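Local structure of ABC transporter, solute-binding protein (Staphylococcus aureus, 6LKK) at residues 115-118 against 119-122; 152-155 against 156-160; 275-278 against 279-282. The protein binds alpha-D-glucose 6-phosphate as an extracellular solute-binding protein and serves as a sensor of this sugar phosphate in two-component signal transduction. All blocks are in the same frame, centred on the assembly; numbering follows the deposited sequence.

Overall arrangement
The three contacts are separate local turns of a solute-binding protein fold, met in chain order. Interaction 1 lies in the loop between strands 92-105 and 129-132, interaction 2 at the start of helix 154-161, and interaction 3 in the loop leading to helix 286-293. Interactions 1 and 2, their centres about 13 Å apart, pack L120 against F160 and L121 against Q159. Interaction 3, its centre about 17 Å from that of interaction 2, meets it through a probable hydrogen bond between H152 and K280. All three border helix 138-151, interactions 1 and 3 near the glucose 6-phosphate site (Y117 and T139 side chains about 9 Å apart, L281 and N214 about 8 Å), interaction 2 as plain packing away from it.

Interaction 1: residues 115-118 against 119-122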
ATOM      1  N   ARG A 115     -16.817   3.042  13.253  1.00 18.54           N
ATOM      2  CA  ARG A 115     -17.157   2.163  12.145  1.00 19.94           C
ATOM      3  C   ARG A 115     -16.607   2.640  10.809  1.00 18.67           C
ATOM      4  O   ARG A 115     -16.637   1.873   9.839  1.00 18.27           O
ATOM      5  CB  ARG A 115     -18.682   2.025  12.018  1.00 20.88           C
ATOM      6  CG  ARG A 115     -19.325   1.055  12.999  1.00 21.27           C
ATOM      7  CD  ARG A 115     -19.343   1.590  14.422  1.00 19.79           C
ATOM      8  NE  ARG A 115     -20.036   0.669  15.321  1.00 26.23           N
ATOM      9  CZ  ARG A 115     -21.340   0.699  15.586  1.00 26.02           C
ATOM     10  NH1 ARG A 115     -21.862  -0.194  16.415  1.00 30.59           N
ATOM     11  NH2 ARG A 115     -22.124   1.618  15.039  1.00 23.58           N
ATOM     12  N   GLY A 116     -16.113   3.867  10.729  1.00 18.74           N
ATOM     13  CA  GLY A 116     -15.680   4.408   9.457  1.00 18.76           C
ATOM     14  C   GLY A 116     -15.233   5.845   9.596  1.00 17.60           C
ATOM     15  O   GLY A 116     -14.938   6.317  10.695  1.00 18.13           O
ATOM     16  N   TYR A 117     -15.199   6.542   8.457  1.00 18.13           N
ATOM     17  CA  TYR A 117     -14.630   7.887   8.421  1.00 17.11           C
ATOM     18  C   TYR A 117     -15.487   8.888   9.188  1.00 15.94           C
ATOM     19  O   TYR A 117     -14.952   9.763   9.879  1.00 20.22           O
ATOM     20  CB  TYR A 117     -14.453   8.345   6.976  1.00 18.00           C
ATOM     21  CG  TYR A 117     -13.368   7.610   6.230  1.00 19.42           C
ATOM     22  CD1 TYR A 117     -12.033   7.748   6.584  1.00 17.61           C
ATOM     23  CD2 TYR A 117     -13.680   6.784   5.160  1.00 19.96           C
ATOM     24  CE1 TYR A 117     -11.043   7.075   5.894  1.00 16.71           C
ATOM     25  CE2 TYR A 117     -12.699   6.113   4.470  1.00 18.67           C
ATOM     26  CZ  TYR A 117     -11.385   6.259   4.840  1.00 17.22           C
ATOM     27  OH  TYR A 117     -10.416   5.585   4.144  1.00 19.03           O
ATOM     28  N   GLN A 118     -16.813   8.794   9.069  1.00 18.84           N
ATOM     29  CA  GLN A 118     -17.677   9.748   9.760  1.00 21.84           C
ATOM     30  C   GLN A 118     -17.472   9.684  11.268  1.00 19.77           C
ATOM     31  O   GLN A 118     -17.453  10.718  11.946  1.00 21.94           O
ATOM     32  CB  GLN A 118     -19.140   9.488   9.411  1.00 22.96           C
ATOM     33  CG  GLN A 118     -19.491   9.806   7.971  1.00 24.89           C
ATOM     34  CD  GLN A 118     -20.988   9.875   7.736  1.00 38.49           C
ATOM     35  OE1 GLN A 118     -21.772  10.001   8.677  1.00 35.67           O
ATOM     36  NE2 GLN A 118     -21.393   9.789   6.472  1.00 43.04           N
ATOM     37  N   ASP A 119     -17.309   8.476  11.810  1.00 18.28           N
ATOM     38  CA  ASP A 119     -17.121   8.322  13.249  1.00 19.19           C
ATOM     39  C   ASP A 119     -15.818   8.948  13.726  1.00 20.14           C
ATOM     40  O   ASP A 119     -15.707   9.316  14.901  1.00 22.08           O
ATOM     41  CB  ASP A 119     -17.149   6.843  13.628  1.00 19.07           C
ATOM     42  CG  ASP A 119     -18.531   6.237  13.513  1.00 23.30           C
ATOM     43  OD1 ASP A 119     -19.503   6.991  13.290  1.00 21.83           O
ATOM     44  OD2 ASP A 119     -18.641   5.002  13.645  1.00 22.82           O
ATOM     45  N   LEU A 120     -14.819   9.067  12.850  1.00 17.56           N
ATOM     46  CA  LEU A 120     -13.564   9.689  13.256  1.00 17.12           C
ATOM     47  C   LEU A 120     -13.741  11.166  13.579  1.00 18.68           C
ATOM     48  O   LEU A 120     -12.883  11.747  14.254  1.00 22.96           O
ATOM     49  CB  LEU A 120     -12.511   9.514  12.162  1.00 19.48           C
ATOM     50  CG  LEU A 120     -12.031   8.085  11.895  1.00 18.64           C
ATOM     51  CD1 LEU A 120     -11.034   8.080  10.750  1.00 20.85           C
ATOM     52  CD2 LEU A 120     -11.409   7.461  13.138  1.00 22.19           C
ATOM     53  N   LEU A 121     -14.836  11.778  13.130  1.00 21.43           N
ATOM     54  CA  LEU A 121     -15.097  13.190  13.363  1.00 22.77           C
ATOM     55  C   LEU A 121     -15.792  13.457  14.692  1.00 23.63           C
ATOM     56  O   LEU A 121     -16.060  14.619  15.006  1.00 23.93           O
ATOM     57  CB  LEU A 121     -15.949  13.756  12.223  1.00 23.91           C
ATOM     58  CG  LEU A 121     -15.353  13.629  10.821  1.00 22.51           C
ATOM     59  CD1 LEU A 121     -16.306  14.211   9.790  1.00 28.49           C
ATOM     60  CD2 LEU A 121     -13.995  14.307  10.740  1.00 25.52           C
ATOM     61  N   GLN A 122     -16.092  12.425  15.469  1.00 21.97           N
ATOM     62  CA  GLN A 122     -16.697  12.641  16.775  1.00 22.14           C
ATOM     63  C   GLN A 122     -15.811  13.576  17.597  1.00 23.68           C
ATOM     64  O   GLN A 122     -14.585  13.398  17.618  1.00 22.49           O
ATOM     65  CB  GLN A 122     -16.892  11.312  17.500  1.00 22.54           C
ATOM     66  CG  GLN A 122     -18.048  10.492  16.953  1.00 19.61           C
ATOM     67  CD  GLN A 122     -18.120   9.106  17.555  1.00 20.77           C
ATOM     68  OE1 GLN A 122     -18.955   8.835  18.420  1.00 23.59           O
ATOM     69  NE2 GLN A 122     -17.249   8.215  17.096  1.00 20.25           N
TER
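D119 turns its side chain back along the chain to R115, a clear case of a carboxylate closing a turn on a backbone N-H. The methylene CB starts the path 3.7 Å from G116 O. With CG anti to its own carbonyl carbon (chi1 -71°), the carboxylate swings back over the preceding backbone, and CG itself stops 3.6 Å from R115 N. At the tip, OD2 accepts the hydrogen bond of R115 N at 2.7 Å; the N-H points well at the oxygen (156°), reaching it on the anti side and somewhat out of the carboxylate plane. The same oxygen lies beside the aliphatic part of R115, 3.4 Å from CB, whereas the guanidinium leads away and forms no salt bridge with it. The other oxygen, D119 OD1, comes no nearer to residues 115-118 than 3.9 Å, at Q118 C.

Further along the turn, L121 N bonds to Q118 O at 3.1 Å, its donor well above the carbonyl plane. With the weak bond L120 N to Y117 O before it and Q122 N to D119 O after it, this gives consecutive i to i+3 bonds, a short run of turns. Q122 NE2 also reaches D119 O, at 2.9 Å and from the opposite face to Q122 N, and bonds to K113 O as well.

E209 receives the N-H groups of Y117 and Q118, tying the turn to another loop. Y117 lies against A146 and I147 of helix 138-151, its OH bonded to H143, while L120 packs on A184 and L186 of strand 184-188 and, together with L121, meets helix 154-161.

Interaction 2: residues 152-155 against 156-160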
ATOM      1  N   HIS A 152     -17.569  13.377  -3.084  1.00 24.67           N
ATOM      2  CA  HIS A 152     -16.810  14.202  -4.020  1.00 26.23           C
ATOM      3  C   HIS A 152     -16.787  15.656  -3.555  1.00 27.11           C
ATOM      4  O   HIS A 152     -17.034  16.588  -4.323  1.00 27.47           O
ATOM      5  CB  HIS A 152     -17.371  14.065  -5.435  1.00 27.16           C
ATOM      6  CG  HIS A 152     -17.335  12.659  -5.946  1.00 32.28           C
ATOM      7  ND1 HIS A 152     -18.399  11.791  -5.817  1.00 38.10           N
ATOM      8  CD2 HIS A 152     -16.349  11.955  -6.552  1.00 32.18           C
ATOM      9  CE1 HIS A 152     -18.077  10.622  -6.340  1.00 43.77           C
ATOM     10  NE2 HIS A 152     -16.838  10.695  -6.792  1.00 40.16           N
ATOM     11  N   ARG A 153     -16.475  15.839  -2.274  1.00 24.88           N
ATOM     12  CA  ARG A 153     -16.422  17.154  -1.651  1.00 22.99           C
ATOM     13  C   ARG A 153     -15.071  17.333  -0.978  1.00 26.19           C
ATOM     14  O   ARG A 153     -14.716  16.565  -0.076  1.00 25.17           O
ATOM     15  CB  ARG A 153     -17.559  17.323  -0.640  1.00 29.55           C
ATOM     16  CG  ARG A 153     -18.923  17.209  -1.281  1.00 27.96           C
ATOM     17  CD  ARG A 153     -20.053  17.575  -0.343  1.00 30.57           C
ATOM     18  NE  ARG A 153     -21.300  17.717  -1.090  1.00 33.01           N
ATOM     19  CZ  ARG A 153     -22.441  18.173  -0.585  1.00 37.94           C
ATOM     20  NH1 ARG A 153     -22.516  18.543   0.687  1.00 39.25           N
ATOM     21  NH2 ARG A 153     -23.511  18.261  -1.361  1.00 32.48           N
ATOM     22  N   VAL A 154     -14.318  18.341  -1.421  1.00 28.09           N
ATOM     23  CA  VAL A 154     -13.057  18.670  -0.768  1.00 22.84           C
ATOM     24  C   VAL A 154     -13.289  19.054   0.686  1.00 24.26           C
ATOM     25  O   VAL A 154     -12.415  18.851   1.537  1.00 24.90           O
ATOM     26  CB  VAL A 154     -12.339  19.796  -1.541  1.00 28.15           C
ATOM     27  CG1 VAL A 154     -11.097  20.262  -0.796  1.00 29.87           C
ATOM     28  CG2 VAL A 154     -11.968  19.321  -2.935  1.00 31.06           C
ATOM     29  N   SER A 155     -14.459  19.617   0.999  1.00 25.18           N
ATOM     30  CA  SER A 155     -14.736  20.002   2.379  1.00 24.73           C
ATOM     31  C   SER A 155     -14.673  18.803   3.316  1.00 24.50           C
ATOM     32  O   SER A 155     -14.280  18.947   4.479  1.00 25.93           O
ATOM     33  CB  SER A 155     -16.101  20.689   2.470  1.00 27.33           C
ATOM     34  OG  SER A 155     -17.124  19.872   1.931  1.00 32.10           O
ATOM     35  N   ASP A 156     -15.038  17.610   2.831  1.00 26.06           N
ATOM     36  CA  ASP A 156     -14.930  16.414   3.661  1.00 22.20           C
ATOM     37  C   ASP A 156     -13.474  16.083   3.960  1.00 21.57           C
ATOM     38  O   ASP A 156     -13.146  15.637   5.066  1.00 20.24           O
ATOM     39  CB  ASP A 156     -15.610  15.226   2.980  1.00 21.26           C
ATOM     40  CG  ASP A 156     -17.124  15.316   3.013  1.00 26.74           C
ATOM     41  OD1 ASP A 156     -17.669  15.925   3.959  1.00 30.74           O
ATOM     42  OD2 ASP A 156     -17.770  14.769   2.095  1.00 28.27           O
ATOM     43  N   VAL A 157     -12.586  16.280   2.983  1.00 20.78           N
ATOM     44  CA  VAL A 157     -11.164  16.049   3.215  1.00 19.94           C
ATOM     45  C   VAL A 157     -10.635  17.037   4.244  1.00 20.52           C
ATOM     46  O   VAL A 157      -9.946  16.660   5.198  1.00 20.42           O
ATOM     47  CB  VAL A 157     -10.382  16.142   1.892  1.00 20.85           C
ATOM     48  CG1 VAL A 157      -8.887  15.983   2.132  1.00 21.01           C
ATOM     49  CG2 VAL A 157     -10.873  15.088   0.906  1.00 20.29           C
ATOM     50  N   HIS A 158     -10.956  18.320   4.067  1.00 23.85           N
ATOM     51  CA  HIS A 158     -10.457  19.340   4.982  1.00 23.29           C
ATOM     52  C   HIS A 158     -11.004  19.138   6.388  1.00 20.14           C
ATOM     53  O   HIS A 158     -10.291  19.362   7.375  1.00 23.59           O
ATOM     54  CB  HIS A 158     -10.817  20.730   4.459  1.00 25.57           C
ATOM     55  CG  HIS A 158     -10.058  21.129   3.232  1.00 26.14           C
ATOM     56  ND1 HIS A 158     -10.409  22.214   2.459  1.00 30.10           N
ATOM     57  CD2 HIS A 158      -8.960  20.591   2.650  1.00 29.25           C
ATOM     58  CE1 HIS A 158      -9.565  22.324   1.449  1.00 35.73           C
ATOM     59  NE2 HIS A 158      -8.674  21.353   1.542  1.00 33.39           N
ATOM     60  N   GLN A 159     -12.269  18.727   6.505  1.00 23.70           N
ATOM     61  CA  GLN A 159     -12.836  18.499   7.831  1.00 24.73           C
ATOM     62  C   GLN A 159     -12.066  17.415   8.571  1.00 22.33           C
ATOM     63  O   GLN A 159     -11.778  17.555   9.766  1.00 26.50           O
ATOM     64  CB  GLN A 159     -14.316  18.131   7.731  1.00 24.13           C
ATOM     65  CG  GLN A 159     -15.009  18.093   9.089  1.00 31.40           C
ATOM     66  CD  GLN A 159     -16.480  17.735   9.007  1.00 30.48           C
ATOM     67  OE1 GLN A 159     -17.020  17.501   7.925  1.00 29.69           O
ATOM     68  NE2 GLN A 159     -17.139  17.689  10.159  1.00 32.14           N
ATOM     69  N   PHE A 160     -11.711  16.329   7.880  1.00 22.40           N
ATOM     70  CA  PHE A 160     -10.915  15.289   8.521  1.00 23.14           C
ATOM     71  C   PHE A 160      -9.537  15.814   8.901  1.00 20.92           C
ATOM     72  O   PHE A 160      -9.065  15.604  10.026  1.00 21.40           O
ATOM     73  CB  PHE A 160     -10.774  14.070   7.610  1.00 19.92           C
ATOM     74  CG  PHE A 160      -9.770  13.081   8.118  1.00 18.79           C
ATOM     75  CD1 PHE A 160     -10.123  12.154   9.082  1.00 23.17           C
ATOM     76  CD2 PHE A 160      -8.458  13.114   7.674  1.00 19.74           C
ATOM     77  CE1 PHE A 160      -9.193  11.262   9.576  1.00 22.79           C
ATOM     78  CE2 PHE A 160      -7.525  12.224   8.166  1.00 24.62           C
ATOM     79  CZ  PHE A 160      -7.894  11.300   9.119  1.00 22.84           C
TER
HETATM   80  O   HOH W   1     -16.653  13.444  -0.019  1.00 23.81           O
HETATM   81  O   HOH W   2     -18.258  18.523   3.935  1.00 36.35           O
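V154 and H158, one helical turn apart, lie side by side and point the same way, so that a methyl group covers an imidazole face. V154 CG1 sits 3.7 Å from the centroid of the H158 ring, 23° off its normal, which makes this a CH-pi contact; the methyl is displaced toward the rim and comes closest to CE1, at 3.4 Å. Since CG1 is anti to the backbone N of V154 (chi1 174°), this branch and not CG2 reaches the ring. The rotation of the imidazole is also restrained by NE2, bonded to I293 O of helix 286-293.

Main-chain hydrogen bonds define the setting. H158 N meets V154 O at 3.0 Å, nearly straight at 167°, and Q159 N meets S155 O at 2.9 Å; both are i to i+4 bonds. D156 N instead turns back to R153 O at 3.1 Å, from above the carbonyl plane. This is the first turn of helix 154-161, which follows helix 138-151 after only H152 and R153, H152 having the positive phi that breaks the helical path. V157 packs from this turn onto M144 and Y148 of the earlier helix.

Polar and water-mediated links gather on D156. Water 2 donates to OD1 at 2.7 Å and also bonds S155 OG, joining the two neighbouring side chains. Water 1 accepts from R153 N, while OD2, 2.7 Å from this water, is bonded to H151 ND1 as well. A carboxylate so near the start of a helix probably interacts favourably with the helix dipole.

Interaction 3: residues 275-278 against 279-282; sequences LIPK and SKLP
I276 and L281 supply the apolar centre of this turn, their side chains crossing at about a right angle. I276 CG2, which stands anti to the backbone N because CG1 takes chi1 -58°, rests against L281 CD1 at 3.6 Å and lies equally near CG. Beside it the P277 ring runs obliquely across the aliphatic chain of K280, with P277 CD 3.9 Å from K280 CD, and S279 OG approaches the same ring, 3.6 Å from P277 CB. K278 reaches round the turn instead: its NZ makes a weak hydrogen bond of 3.3 Å to L281 O, and its CD and CE pass close beside that oxygen.

Two backbone bonds bring these groups together. K280 N donates to P277 O at 3.0 Å (150°), and L281 N to K278 O at 2.8 Å, each donor standing above the plane of its carbonyl. Farther out, K280 NZ bonds to M150 O and K280 O takes a bond from H152 NE2, while I276 pairs through its backbone with T211. I276 and L281 both lie on S149 of helix 138-151 and both touch M212, and the L281 side chain is about 8 Å from that of N214, which binds glucose 6-phosphate.

Consecutive i to i+3 bonds of this kind are the mark of a 3-10 turn, here one begun just after a proline and set in the surface loop that leads to helix 286-293.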
ATOM      1  N   LEU A 275     -16.059  -2.027  -0.651  1.00 24.69           N
ATOM      2  CA  LEU A 275     -15.076  -1.379  -1.501  1.00 27.57           C
ATOM      3  C   LEU A 275     -15.681  -0.170  -2.197  1.00 27.17           C
ATOM      4  O   LEU A 275     -16.848  -0.182  -2.593  1.00 25.24           O
ATOM      5  CB  LEU A 275     -14.547  -2.365  -2.540  1.00 25.93           C
ATOM      6  CG  LEU A 275     -13.849  -3.596  -1.972  1.00 24.64           C
ATOM      7  CD1 LEU A 275     -13.564  -4.599  -3.072  1.00 29.91           C
ATOM      8  CD2 LEU A 275     -12.564  -3.192  -1.271  1.00 24.43           C
ATOM      9  N   ILE A 276     -14.879   0.879  -2.338  1.00 24.28           N
ATOM     10  CA  ILE A 276     -15.264   2.006  -3.180  1.00 26.81           C
ATOM     11  C   ILE A 276     -15.284   1.483  -4.610  1.00 30.02           C
ATOM     12  O   ILE A 276     -14.241   1.039  -5.111  1.00 30.19           O
ATOM     13  CB  ILE A 276     -14.296   3.189  -3.033  1.00 25.94           C
ATOM     14  CG1 ILE A 276     -14.228   3.649  -1.579  1.00 24.58           C
ATOM     15  CG2 ILE A 276     -14.737   4.346  -3.921  1.00 28.11           C
ATOM     16  CD1 ILE A 276     -13.024   4.491  -1.275  1.00 27.58           C
ATOM     17  N   PRO A 277     -16.421   1.495  -5.300  1.00 30.34           N
ATOM     18  CA  PRO A 277     -16.426   1.022  -6.686  1.00 37.40           C
ATOM     19  C   PRO A 277     -15.644   1.969  -7.579  1.00 34.84           C
ATOM     20  O   PRO A 277     -15.530   3.167  -7.306  1.00 32.80           O
ATOM     21  CB  PRO A 277     -17.914   0.999  -7.050  1.00 32.57           C
ATOM     22  CG  PRO A 277     -18.506   2.070  -6.208  1.00 35.82           C
ATOM     23  CD  PRO A 277     -17.727   2.059  -4.912  1.00 34.99           C
ATOM     24  N   LYS A 278     -15.085   1.412  -8.657  1.00 35.63           N
ATOM     25  CA  LYS A 278     -14.291   2.226  -9.570  1.00 34.47           C
ATOM     26  C   LYS A 278     -15.092   3.406 -10.100  1.00 36.01           C
ATOM     27  O   LYS A 278     -14.524   4.468 -10.381  1.00 35.27           O
ATOM     28  CB  LYS A 278     -13.779   1.367 -10.727  1.00 34.11           C
ATOM     29  CG  LYS A 278     -12.890   2.110 -11.710  1.00 40.71           C
ATOM     30  CD  LYS A 278     -11.685   2.730 -11.012  1.00 43.20           C
ATOM     31  CE  LYS A 278     -10.732   3.367 -12.006  1.00 46.79           C
ATOM     32  NZ  LYS A 278      -9.632   4.114 -11.325  1.00 52.24           N
ATOM     33  N   SER A 279     -16.411   3.248 -10.225  1.00 34.34           N
ATOM     34  CA  SER A 279     -17.255   4.310 -10.759  1.00 34.46           C
ATOM     35  C   SER A 279     -17.263   5.554  -9.878  1.00 36.93           C
ATOM     36  O   SER A 279     -17.586   6.641 -10.368  1.00 37.20           O
ATOM     37  CB  SER A 279     -18.680   3.783 -10.952  1.00 38.93           C
ATOM     38  OG  SER A 279     -19.014   2.820  -9.965  1.00 43.26           O
ATOM     39  N   LYS A 280     -16.917   5.428  -8.598  1.00 40.62           N
ATOM     40  CA  LYS A 280     -16.763   6.584  -7.723  1.00 35.14           C
ATOM     41  C   LYS A 280     -15.348   7.152  -7.737  1.00 39.06           C
ATOM     42  O   LYS A 280     -15.097   8.162  -7.072  1.00 35.46           O
ATOM     43  CB  LYS A 280     -17.145   6.223  -6.281  1.00 38.52           C
ATOM     44  CG  LYS A 280     -18.634   5.977  -6.056  1.00 39.19           C
ATOM     45  CD  LYS A 280     -18.950   5.783  -4.575  1.00 38.01           C
ATOM     46  CE  LYS A 280     -19.215   7.112  -3.887  1.00 32.67           C
ATOM     47  NZ  LYS A 280     -19.392   6.963  -2.412  1.00 32.82           N
ATOM     48  N   LEU A 281     -14.426   6.532  -8.474  1.00 41.36           N
ATOM     49  CA  LEU A 281     -13.021   6.934  -8.513  1.00 45.39           C
ATOM     50  C   LEU A 281     -12.630   7.165  -9.966  1.00 53.44           C
ATOM     51  O   LEU A 281     -12.021   6.294 -10.604  1.00 50.14           O
ATOM     52  CB  LEU A 281     -12.130   5.872  -7.866  1.00 40.56           C
ATOM     53  CG  LEU A 281     -12.393   5.623  -6.382  1.00 36.60           C
ATOM     54  CD1 LEU A 281     -11.775   4.300  -5.968  1.00 36.44           C
ATOM     55  CD2 LEU A 281     -11.839   6.774  -5.560  1.00 33.77           C
ATOM     56  N   PRO A 282     -12.962   8.322 -10.523  1.00 64.59           N
ATOM     57  CA  PRO A 282     -12.654   8.591 -11.929  1.00 69.72           C
ATOM     58  C   PRO A 282     -11.185   8.963 -12.105  1.00 66.01           C
ATOM     59  O   PRO A 282     -10.402   8.990 -11.155  1.00 69.06           O
ATOM     60  CB  PRO A 282     -13.575   9.762 -12.262  1.00 69.25           C
ATOM     61  CG  PRO A 282     -13.637  10.529 -10.978  1.00 70.72           C
ATOM     62  CD  PRO A 282     -13.610   9.478  -9.877  1.00 63.56           C
TER